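Local coordinates for protein prolyl-tRNA synthetase (Naegleria fowleri, PDB 6UYH) that probably attaches proline to its cognate tRNA at the expense of ATP, and here holds the inhibitor halofuginone together with an ATP analogue, at residues M289-I303 with Y347-V361. Residues are numbered along the deposited sequence; the frame is centred on the assembly and turned at random. Where two conformers were deposited one is given.
Sequences MVLPPRVAFCQVVVI and YNYWELRGVPLRIEV. With EDO (1,2-ethanediol), chain R; EDO (1,2-ethanediol), chain Q.
Val301 and Ile359 sit on neighbouring parallel strands, 300-303 and 357-361, where alternate residues pair across; Val300 and Val302 turn to the other neighbour, strand 333-335. The ladder begins with a weak bond from Leu357 N to Gln299 O and then straightens: Val301 N gives to Leu357 O, Ile359 N to Val301 O at 2.9 Å (173°), Ile303 N to Ile359 O at 2.8 Å, and Val361 N to Ile303 O. The beta-branched Val300, Val301, Val302, Ile303 and Ile359 suit extended strands. Val301 CG2, anti to the backbone N, lies over one face of the Trp350 indole, 3.7 Å from the centroid of the five-membered ring; the indole NE1 is bonded to Asp336. Ile303 CD1 reaches the ring edge 3.8 Å from Tyr347 CD1. Tyr347 CG lies over the centre of the Arg358 guanidinium face, 3.5 Å from its plane. Three N-H bonds lie in that plane: NE and NH2 both grip Glu360 OE2, and NH1 meets Glu351 OE2 at 3.0 Å.

After helix 343-353, Gly354 closes a Schellman motif and, lacking a side chain, lets Met289 and Leu291 pack close. Leu291 N bonds Gly354 O at 3.0 Å, on a lone pair, while Met289 N takes Leu352 O from above the carbonyl plane. Cys298 O is buried without a polar partner, against Pro356 CD at 3.4 Å. A mixed five-stranded sheet, with helix 347-353 antiparallel to strand 300-303, is characteristic of the class IIa anticodon-binding domain.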
ATOM      1  N   MET A 289     -23.247  11.480  -2.001  1.00 22.80           N
ATOM      2  CA  MET A 289     -22.165  11.424  -1.035  0.53 22.66           C
ATOM      3  C   MET A 289     -22.079  12.721  -0.232  1.00 21.78           C
ATOM      4  O   MET A 289     -22.367  13.803  -0.739  1.00 24.01           O
ATOM      5  CB  MET A 289     -20.847  11.168  -1.771  0.53 21.96           C
ATOM      6  CG  MET A 289     -19.652  10.926  -0.883  0.53 20.36           C
ATOM      7  SD  MET A 289     -19.711   9.337  -0.049  0.53 22.55           S
ATOM      8  CE  MET A 289     -19.659   8.211  -1.441  0.53 19.70           C
ATOM      9  N   VAL A 290     -21.650  12.605   1.029  1.00 26.80           N
ATOM     10  CA  VAL A 290     -21.334  13.764   1.870  1.00 22.77           C
ATOM     11  C   VAL A 290     -19.987  13.476   2.517  1.00 21.75           C
ATOM     12  O   VAL A 290     -19.903  12.666   3.448  1.00 25.69           O
ATOM     13  CB  VAL A 290     -22.406  14.050   2.932  1.00 22.69           C
ATOM     14  CG1 VAL A 290     -22.037  15.303   3.734  1.00 25.24           C
ATOM     15  CG2 VAL A 290     -23.784  14.244   2.290  1.00 23.67           C
ATOM     16  N   LEU A 291     -18.914  14.136   2.020  1.00 22.94           N
ATOM     17  CA  LEU A 291     -17.566  13.753   2.451  1.00 21.03           C
ATOM     18  C   LEU A 291     -17.104  14.593   3.636  1.00 23.57           C
ATOM     19  O   LEU A 291     -17.113  15.826   3.555  1.00 24.91           O
ATOM     20  CB  LEU A 291     -16.572  13.915   1.305  1.00 24.78           C
ATOM     21  CG  LEU A 291     -16.758  12.948   0.138  1.00 25.89           C
ATOM     22  CD1 LEU A 291     -16.037  13.445  -1.122  1.00 25.80           C
ATOM     23  CD2 LEU A 291     -16.275  11.564   0.541  1.00 26.79           C
ATOM     24  N   PRO A 292     -16.667  13.976   4.732  1.00 23.38           N
ATOM     25  CA  PRO A 292     -15.980  14.728   5.780  1.00 24.71           C
ATOM     26  C   PRO A 292     -14.772  15.433   5.192  1.00 22.29           C
ATOM     27  O   PRO A 292     -14.008  14.819   4.431  1.00 22.14           O
ATOM     28  CB  PRO A 292     -15.555  13.641   6.785  1.00 22.63           C
ATOM     29  CG  PRO A 292     -16.382  12.435   6.446  1.00 26.39           C
ATOM     30  CD  PRO A 292     -16.616  12.526   4.964  1.00 19.32           C
ATOM     31  N   PRO A 293     -14.591  16.722   5.482  1.00 22.78           N
ATOM     32  CA  PRO A 293     -13.551  17.501   4.782  1.00 25.96           C
ATOM     33  C   PRO A 293     -12.147  16.905   4.835  1.00 25.37           C
ATOM     34  O   PRO A 293     -11.389  17.055   3.871  1.00 25.59           O
ATOM     35  CB  PRO A 293     -13.615  18.860   5.492  1.00 25.00           C
ATOM     36  CG  PRO A 293     -15.056  18.982   5.903  1.00 24.96           C
ATOM     37  CD  PRO A 293     -15.509  17.581   6.254  1.00 22.31           C
ATOM     38  N   ARG A 294     -11.769  16.225   5.913  1.00 25.47           N
ATOM     39  CA  ARG A 294     -10.394  15.756   6.017  1.00 26.21           C
ATOM     40  C   ARG A 294     -10.103  14.530   5.158  1.00 26.25           C
ATOM     41  O   ARG A 294      -8.929  14.173   4.996  1.00 26.74           O
ATOM     42  CB  ARG A 294     -10.051  15.487   7.485  1.00 28.68           C
ATOM     43  CG  ARG A 294      -9.914  16.798   8.268  1.00 32.08           C
ATOM     44  CD  ARG A 294     -10.182  16.660   9.760  1.00 37.85           C
ATOM     45  NE  ARG A 294     -10.595  17.935  10.345  1.00 40.04           N
ATOM     46  CZ  ARG A 294     -11.005  18.091  11.601  1.00 36.60           C
ATOM     47  NH1 ARG A 294     -11.058  17.038  12.416  1.00 29.92           N
ATOM     48  NH2 ARG A 294     -11.367  19.292  12.043  1.00 30.79           N
ATOM     49  N   VAL A 295     -11.120  13.881   4.592  1.00 22.17           N
ATOM     50  CA  VAL A 295     -10.876  12.790   3.659  1.00 22.21           C
ATOM     51  C   VAL A 295     -11.483  13.059   2.289  1.00 20.59           C
ATOM     52  O   VAL A 295     -11.556  12.153   1.464  1.00 23.98           O
ATOM     53  CB  VAL A 295     -11.366  11.440   4.220  1.00 20.02           C
ATOM     54  CG1 VAL A 295     -10.660  11.125   5.540  1.00 23.65           C
ATOM     55  CG2 VAL A 295     -12.885  11.441   4.399  1.00 18.78           C
ATOM     56  N   ALA A 296     -11.896  14.296   2.019  1.00 22.88           N
ATOM     57  CA  ALA A 296     -12.545  14.626   0.753  1.00 21.45           C
ATOM     58  C   ALA A 296     -11.501  14.826  -0.341  1.00 21.16           C
ATOM     59  O   ALA A 296     -10.635  15.695  -0.209  1.00 24.49           O
ATOM     60  CB  ALA A 296     -13.393  15.887   0.913  1.00 24.76           C
ATOM     61  N   PHE A 297     -11.623  14.066  -1.440  1.00 22.52           N
ATOM     62  CA  PHE A 297     -10.685  14.196  -2.559  1.00 23.75           C
ATOM     63  C   PHE A 297     -10.616  15.637  -3.044  1.00 29.72           C
ATOM     64  O   PHE A 297      -9.554  16.118  -3.465  1.00 26.57           O
ATOM     65  CB  PHE A 297     -11.098  13.265  -3.707  1.00 22.83           C
ATOM     66  CG  PHE A 297     -12.302  13.743  -4.455  1.00 22.29           C
ATOM     67  CD1 PHE A 297     -12.170  14.450  -5.636  1.00 26.84           C
ATOM     68  CD2 PHE A 297     -13.577  13.520  -3.945  1.00 25.82           C
ATOM     69  CE1 PHE A 297     -13.286  14.922  -6.311  1.00 29.77           C
ATOM     70  CE2 PHE A 297     -14.706  13.989  -4.611  1.00 22.33           C
ATOM     71  CZ  PHE A 297     -14.561  14.695  -5.798  1.00 24.93           C
ATOM     72  N   CYS A 298     -11.751  16.330  -3.016  1.00 25.21           N
ATOM     73  CA  CYS A 298     -11.828  17.759  -3.279  1.00 24.69           C
ATOM     74  C   CYS A 298     -12.595  18.377  -2.121  1.00 29.16           C
ATOM     75  O   CYS A 298     -13.720  17.957  -1.830  1.00 27.40           O
ATOM     76  CB  CYS A 298     -12.526  18.046  -4.612  1.00 26.97           C
ATOM     77  SG  CYS A 298     -12.904  19.792  -4.907  1.00 31.05           S
ATOM     78  N   GLN A 299     -11.987  19.351  -1.451  1.00 27.06           N
ATOM     79  CA  GLN A 299     -12.661  19.981  -0.319  1.00 26.30           C
ATOM     80  C   GLN A 299     -13.522  21.164  -0.732  1.00 27.78           C
ATOM     81  O   GLN A 299     -14.576  21.403  -0.130  1.00 29.07           O
ATOM     82  CB  GLN A 299     -11.634  20.433   0.715  1.00 28.83           C
ATOM     83  CG  GLN A 299     -10.826  19.285   1.303  1.00 25.12           C
ATOM     84  CD  GLN A 299      -9.654  19.793   2.100  1.00 30.84           C
ATOM     85  OE1 GLN A 299      -8.799  20.505   1.573  1.00 34.04           O
ATOM     86  NE2 GLN A 299      -9.614  19.449   3.382  1.00 27.67           N
ATOM     87  N   VAL A 300     -13.087  21.918  -1.738  1.00 29.10           N
ATOM     88  CA  VAL A 300     -13.773  23.132  -2.170  1.00 31.05           C
ATOM     89  C   VAL A 300     -13.803  23.132  -3.688  1.00 32.33           C
ATOM     90  O   VAL A 300     -12.763  22.951  -4.327  1.00 32.34           O
ATOM     91  CB  VAL A 300     -13.078  24.412  -1.658  1.00 33.85           C
ATOM     92  CG1 VAL A 300     -13.852  25.653  -2.106  1.00 34.66           C
ATOM     93  CG2 VAL A 300     -12.920  24.387  -0.143  1.00 37.19           C
ATOM     94  N   VAL A 301     -14.983  23.325  -4.272  1.00 32.72           N
ATOM     95  CA  VAL A 301     -15.115  23.519  -5.714  1.00 42.55           C
ATOM     96  C   VAL A 301     -15.534  24.962  -5.961  1.00 43.49           C
ATOM     97  O   VAL A 301     -16.457  25.470  -5.310  1.00 36.85           O
ATOM     98  CB  VAL A 301     -16.105  22.517  -6.345  1.00 38.88           C
ATOM     99  CG1 VAL A 301     -17.509  22.640  -5.741  1.00 36.04           C
ATOM    100  CG2 VAL A 301     -16.135  22.683  -7.872  1.00 36.17           C
ATOM    101  N   VAL A 302     -14.832  25.633  -6.875  1.00 39.56           N
ATOM    102  CA  VAL A 302     -15.102  27.026  -7.219  1.00 40.98           C
ATOM    103  C   VAL A 302     -15.819  27.051  -8.559  1.00 41.48           C
ATOM    104  O   VAL A 302     -15.349  26.451  -9.533  1.00 44.64           O
ATOM    105  CB  VAL A 302     -13.805  27.855  -7.274  1.00 45.51           C
ATOM    106  CG1 VAL A 302     -14.121  29.335  -7.502  1.00 51.98           C
ATOM    107  CG2 VAL A 302     -12.993  27.679  -6.005  1.00 42.97           C
ATOM    108  N   ILE A 303     -16.960  27.728  -8.612  1.00 42.97           N
ATOM    109  CA  ILE A 303     -17.753  27.749  -9.838  1.00 46.48           C
ATOM    110  C   ILE A 303     -18.028  29.190 -10.258  1.00 50.18           C
ATOM    111  O   ILE A 303     -18.742  29.919  -9.557  1.00 48.11           O
ATOM    112  CB  ILE A 303     -19.059  26.960  -9.667  1.00 45.24           C
ATOM    113  CG1 ILE A 303     -18.757  25.530  -9.207  1.00 45.97           C
ATOM    114  CG2 ILE A 303     -19.852  26.948 -10.966  1.00 44.92           C
ATOM    115  CD1 ILE A 303     -19.973  24.641  -9.109  1.00 50.03           C
ATOM    116  N   TYR A 347     -23.684  22.180  -9.850  1.00 38.91           N
ATOM    117  CA  TYR A 347     -23.989  22.005  -8.431  1.00 40.01           C
ATOM    118  C   TYR A 347     -24.297  20.546  -8.125  1.00 35.70           C
ATOM    119  O   TYR A 347     -23.726  19.960  -7.196  1.00 33.92           O
ATOM    120  CB  TYR A 347     -25.166  22.894  -8.019  1.00 39.13           C
ATOM    121  CG  TYR A 347     -24.935  24.383  -8.165  1.00 41.18           C
ATOM    122  CD1 TYR A 347     -23.672  24.892  -8.402  1.00 41.39           C
ATOM    123  CD2 TYR A 347     -25.992  25.278  -8.059  1.00 43.03           C
ATOM    124  CE1 TYR A 347     -23.463  26.254  -8.537  1.00 55.71           C
ATOM    125  CE2 TYR A 347     -25.795  26.636  -8.188  1.00 45.07           C
ATOM    126  CZ  TYR A 347     -24.528  27.121  -8.426  1.00 54.64           C
ATOM    127  OH  TYR A 347     -24.326  28.476  -8.560  1.00 54.06           O
ATOM    128  N   ASN A 348     -25.199  19.943  -8.904  1.00 40.60           N
ATOM    129  CA  ASN A 348     -25.551  18.543  -8.697  1.00 34.61           C
ATOM    130  C   ASN A 348     -24.341  17.639  -8.876  1.00 33.04           C
ATOM    131  O   ASN A 348     -24.143  16.697  -8.103  1.00 31.31           O
ATOM    132  CB  ASN A 348     -26.658  18.126  -9.666  1.00 39.51           C
ATOM    133  CG  ASN A 348     -27.981  18.794  -9.363  1.00 58.05           C
ATOM    134  OD1 ASN A 348     -28.302  19.069  -8.206  1.00 54.71           O
ATOM    135  ND2 ASN A 348     -28.765  19.057 -10.408  1.00 65.01           N
ATOM    136  N   TYR A 349     -23.531  17.909  -9.900  1.00 33.76           N
ATOM    137  CA  TYR A 349     -22.373  17.075 -10.205  1.00 33.81           C
ATOM    138  C   TYR A 349     -21.473  16.903  -8.989  1.00 34.61           C
ATOM    139  O   TYR A 349     -21.067  15.784  -8.646  1.00 29.20           O
ATOM    140  CB  TYR A 349     -21.605  17.702 -11.367  1.00 33.85           C
ATOM    141  CG  TYR A 349     -20.391  16.930 -11.830  1.00 34.24           C
ATOM    142  CD1 TYR A 349     -20.464  16.081 -12.928  1.00 35.05           C
ATOM    143  CD2 TYR A 349     -19.161  17.079 -11.194  1.00 31.85           C
ATOM    144  CE1 TYR A 349     -19.352  15.384 -13.364  1.00 35.66           C
ATOM    145  CE2 TYR A 349     -18.048  16.379 -11.621  1.00 34.62           C
ATOM    146  CZ  TYR A 349     -18.153  15.539 -12.708  1.00 33.58           C
ATOM    147  OH  TYR A 349     -17.048  14.846 -13.135  1.00 40.17           O
ATOM    148  N   TRP A 350     -21.155  18.002  -8.316  1.00 31.25           N
ATOM    149  CA  TRP A 350     -20.233  17.936  -7.193  1.00 29.87           C
ATOM    150  C   TRP A 350     -20.932  17.580  -5.889  1.00 31.58           C
ATOM    151  O   TRP A 350     -20.295  17.003  -5.001  1.00 28.32           O
ATOM    152  CB  TRP A 350     -19.485  19.266  -7.057  1.00 30.93           C
ATOM    153  CG  TRP A 350     -18.659  19.589  -8.265  1.00 31.90           C
ATOM    154  CD1 TRP A 350     -18.924  20.539  -9.206  1.00 35.75           C
ATOM    155  CD2 TRP A 350     -17.453  18.936  -8.682  1.00 33.70           C
ATOM    156  NE1 TRP A 350     -17.952  20.531 -10.174  1.00 39.23           N
ATOM    157  CE2 TRP A 350     -17.036  19.557  -9.878  1.00 35.56           C
ATOM    158  CE3 TRP A 350     -16.680  17.895  -8.159  1.00 34.84           C
ATOM    159  CZ2 TRP A 350     -15.881  19.172 -10.559  1.00 36.33           C
ATOM    160  CZ3 TRP A 350     -15.526  17.509  -8.843  1.00 34.23           C
ATOM    161  CH2 TRP A 350     -15.143  18.149 -10.030  1.00 33.05           C
ATOM    162  N   GLU A 351     -22.224  17.902  -5.748  1.00 31.78           N
ATOM    163  CA  GLU A 351     -22.961  17.427  -4.576  1.00 28.82           C
ATOM    164  C   GLU A 351     -23.060  15.907  -4.579  1.00 27.36           C
ATOM    165  O   GLU A 351     -22.879  15.264  -3.540  1.00 26.10           O
ATOM    166  CB  GLU A 351     -24.359  18.056  -4.529  1.00 31.37           C
ATOM    167  CG  GLU A 351     -24.372  19.514  -4.084  1.00 38.66           C
ATOM    168  CD  GLU A 351     -25.725  20.181  -4.272  1.00 47.92           C
ATOM    169  OE1 GLU A 351     -26.639  19.540  -4.836  1.00 41.89           O
ATOM    170  OE2 GLU A 351     -25.869  21.353  -3.855  1.00 46.65           O
ATOM    171  N   LEU A 352     -23.345  15.321  -5.744  1.00 27.74           N
ATOM    172  CA  LEU A 352     -23.396  13.865  -5.878  1.00 27.25           C
ATOM    173  C   LEU A 352     -22.089  13.214  -5.444  1.00 28.52           C
ATOM    174  O   LEU A 352     -22.084  12.153  -4.807  1.00 24.38           O
ATOM    175  CB  LEU A 352     -23.716  13.510  -7.335  1.00 28.07           C
ATOM    176  CG  LEU A 352     -23.743  12.041  -7.753  1.00 33.57           C
ATOM    177  CD1 LEU A 352     -24.748  11.269  -6.889  1.00 33.18           C
ATOM    178  CD2 LEU A 352     -24.088  11.913  -9.236  1.00 35.98           C
ATOM    179  N   ARG A 353     -20.966  13.837  -5.778  1.00 25.23           N
ATOM    180  CA  ARG A 353     -19.665  13.259  -5.481  1.00 23.96           C
ATOM    181  C   ARG A 353     -19.166  13.612  -4.088  1.00 23.18           C
ATOM    182  O   ARG A 353     -18.141  13.074  -3.657  1.00 26.53           O
ATOM    183  CB  ARG A 353     -18.670  13.693  -6.562  1.00 26.00           C
ATOM    184  CG  ARG A 353     -19.000  13.045  -7.903  1.00 30.29           C
ATOM    185  CD  ARG A 353     -18.360  13.752  -9.092  1.00 34.30           C
ATOM    186  NE  ARG A 353     -18.510  12.978 -10.325  1.00 30.40           N
ATOM    187  CZ  ARG A 353     -19.635  12.894 -11.037  1.00 33.08           C
ATOM    188  NH1 ARG A 353     -20.728  13.543 -10.653  1.00 32.11           N
ATOM    189  NH2 ARG A 353     -19.669  12.160 -12.142  1.00 38.33           N
ATOM    190  N   GLY A 354     -19.866  14.489  -3.371  1.00 25.74           N
ATOM    191  CA  GLY A 354     -19.637  14.662  -1.950  1.00 24.20           C
ATOM    192  C   GLY A 354     -18.817  15.861  -1.544  1.00 27.53           C
ATOM    193  O   GLY A 354     -18.488  15.982  -0.360  1.00 24.22           O
ATOM    194  N   VAL A 355     -18.492  16.758  -2.471  1.00 24.94           N
ATOM    195  CA  VAL A 355     -17.590  17.869  -2.136  1.00 25.61           C
ATOM    196  C   VAL A 355     -18.194  18.698  -1.003  1.00 27.13           C
ATOM    197  O   VAL A 355     -19.352  19.149  -1.108  1.00 29.13           O
ATOM    198  CB  VAL A 355     -17.322  18.734  -3.377  1.00 27.13           C
ATOM    199  CG1 VAL A 355     -16.511  19.952  -2.998  1.00 28.08           C
ATOM    200  CG2 VAL A 355     -16.576  17.907  -4.436  1.00 26.91           C
ATOM    201  N   PRO A 356     -17.475  18.925   0.099  1.00 25.75           N
ATOM    202  CA  PRO A 356     -18.116  19.562   1.264  1.00 27.53           C
ATOM    203  C   PRO A 356     -18.430  21.044   1.093  1.00 30.95           C
ATOM    204  O   PRO A 356     -19.402  21.521   1.695  1.00 31.38           O
ATOM    205  CB  PRO A 356     -17.108  19.318   2.403  1.00 28.08           C
ATOM    206  CG  PRO A 356     -15.839  18.870   1.745  1.00 31.59           C
ATOM    207  CD  PRO A 356     -16.230  18.227   0.454  1.00 25.02           C
ATOM    208  N   LEU A 357     -17.669  21.799   0.303  1.00 30.02           N
ATOM    209  CA  LEU A 357     -17.911  23.234   0.222  1.00 33.48           C
ATOM    210  C   LEU A 357     -17.857  23.694  -1.225  1.00 33.76           C
ATOM    211  O   LEU A 357     -16.942  23.323  -1.967  1.00 34.21           O
ATOM    212  CB  LEU A 357     -16.895  24.012   1.060  1.00 31.65           C
ATOM    213  CG  LEU A 357     -17.049  25.533   1.119  1.00 39.82           C
ATOM    214  CD1 LEU A 357     -18.373  25.949   1.792  1.00 37.12           C
ATOM    215  CD2 LEU A 357     -15.859  26.145   1.834  1.00 38.94           C
ATOM    216  N   ARG A 358     -18.841  24.494  -1.621  1.00 34.08           N
ATOM    217  CA  ARG A 358     -18.889  25.098  -2.945  1.00 35.67           C
ATOM    218  C   ARG A 358     -18.803  26.613  -2.817  1.00 37.85           C
ATOM    219  O   ARG A 358     -19.461  27.211  -1.958  1.00 38.56           O
ATOM    220  CB  ARG A 358     -20.176  24.702  -3.675  1.00 36.09           C
ATOM    221  CG  ARG A 358     -20.422  25.422  -4.987  1.00 44.30           C
ATOM    222  CD  ARG A 358     -21.651  24.859  -5.694  1.00 43.47           C
ATOM    223  NE  ARG A 358     -22.916  25.380  -5.176  1.00 44.07           N
ATOM    224  CZ  ARG A 358     -23.928  24.630  -4.747  1.00 44.35           C
ATOM    225  NH1 ARG A 358     -23.842  23.307  -4.765  1.00 41.21           N
ATOM    226  NH2 ARG A 358     -25.038  25.210  -4.304  1.00 41.05           N
ATOM    227  N   ILE A 359     -17.976  27.227  -3.658  1.00 39.01           N
ATOM    228  CA  ILE A 359     -17.892  28.680  -3.774  1.00 41.42           C
ATOM    229  C   ILE A 359     -18.484  29.058  -5.122  1.00 44.56           C
ATOM    230  O   ILE A 359     -18.028  28.570  -6.165  1.00 43.31           O
ATOM    231  CB  ILE A 359     -16.447  29.184  -3.634  1.00 41.74           C
ATOM    232  CG1 ILE A 359     -15.928  28.889  -2.223  1.00 43.51           C
ATOM    233  CG2 ILE A 359     -16.352  30.687  -3.962  1.00 45.78           C
ATOM    234  CD1 ILE A 359     -14.514  29.343  -1.962  1.00 43.88           C
ATOM    235  N   GLU A 360     -19.521  29.897  -5.101  1.00 44.91           N
ATOM    236  CA  GLU A 360     -20.151  30.421  -6.307  1.00 46.93           C
ATOM    237  C   GLU A 360     -19.732  31.876  -6.464  1.00 49.50           C
ATOM    238  O   GLU A 360     -19.958  32.686  -5.559  1.00 50.44           O
ATOM    239  CB  GLU A 360     -21.676  30.314  -6.231  1.00 52.20           C
ATOM    240  CG  GLU A 360     -22.215  28.922  -5.921  1.00 48.60           C
ATOM    241  CD  GLU A 360     -23.701  28.942  -5.594  1.00 55.09           C
ATOM    242  OE1 GLU A 360     -24.332  30.012  -5.744  1.00 58.00           O
ATOM    243  OE2 GLU A 360     -24.239  27.891  -5.183  1.00 52.67           O
ATOM    244  N   VAL A 361     -19.120  32.203  -7.599  1.00 50.74           N
ATOM    245  CA  VAL A 361     -18.641  33.554  -7.880  1.00 59.07           C
ATOM    246  C   VAL A 361     -19.507  34.128  -8.992  1.00 61.18           C
ATOM    247  O   VAL A 361     -19.366  33.746 -10.161  1.00 57.95           O
ATOM    248  CB  VAL A 361     -17.160  33.568  -8.273  1.00 57.20           C
ATOM    249  CG1 VAL A 361     -16.664  35.003  -8.377  1.00 58.33           C
ATOM    250  CG2 VAL A 361     -16.336  32.778  -7.269  1.00 54.58           C
TER
HETATM  251  C1  EDO R 616      -6.340  21.913   4.167  1.00 53.00           C
HETATM  252  O1  EDO R 616      -5.676  22.085   5.424  1.00 59.22           O
HETATM  253  C2  EDO R 616      -6.570  20.428   3.935  1.00 46.73           C
HETATM  254  O2  EDO R 616      -7.344  19.898   5.021  1.00 40.39           O
HETATM  255  C1  EDO Q 615     -10.008  20.487   7.274  1.00 39.85           C
HETATM  256  O1  EDO Q 615      -9.631  20.369   8.650  1.00 43.51           O
HETATM  257  C2  EDO Q 615      -9.673  21.896   6.799  1.00 40.28           C
HETATM  258  O2  EDO Q 615      -8.339  22.226   7.194  1.00 43.57           O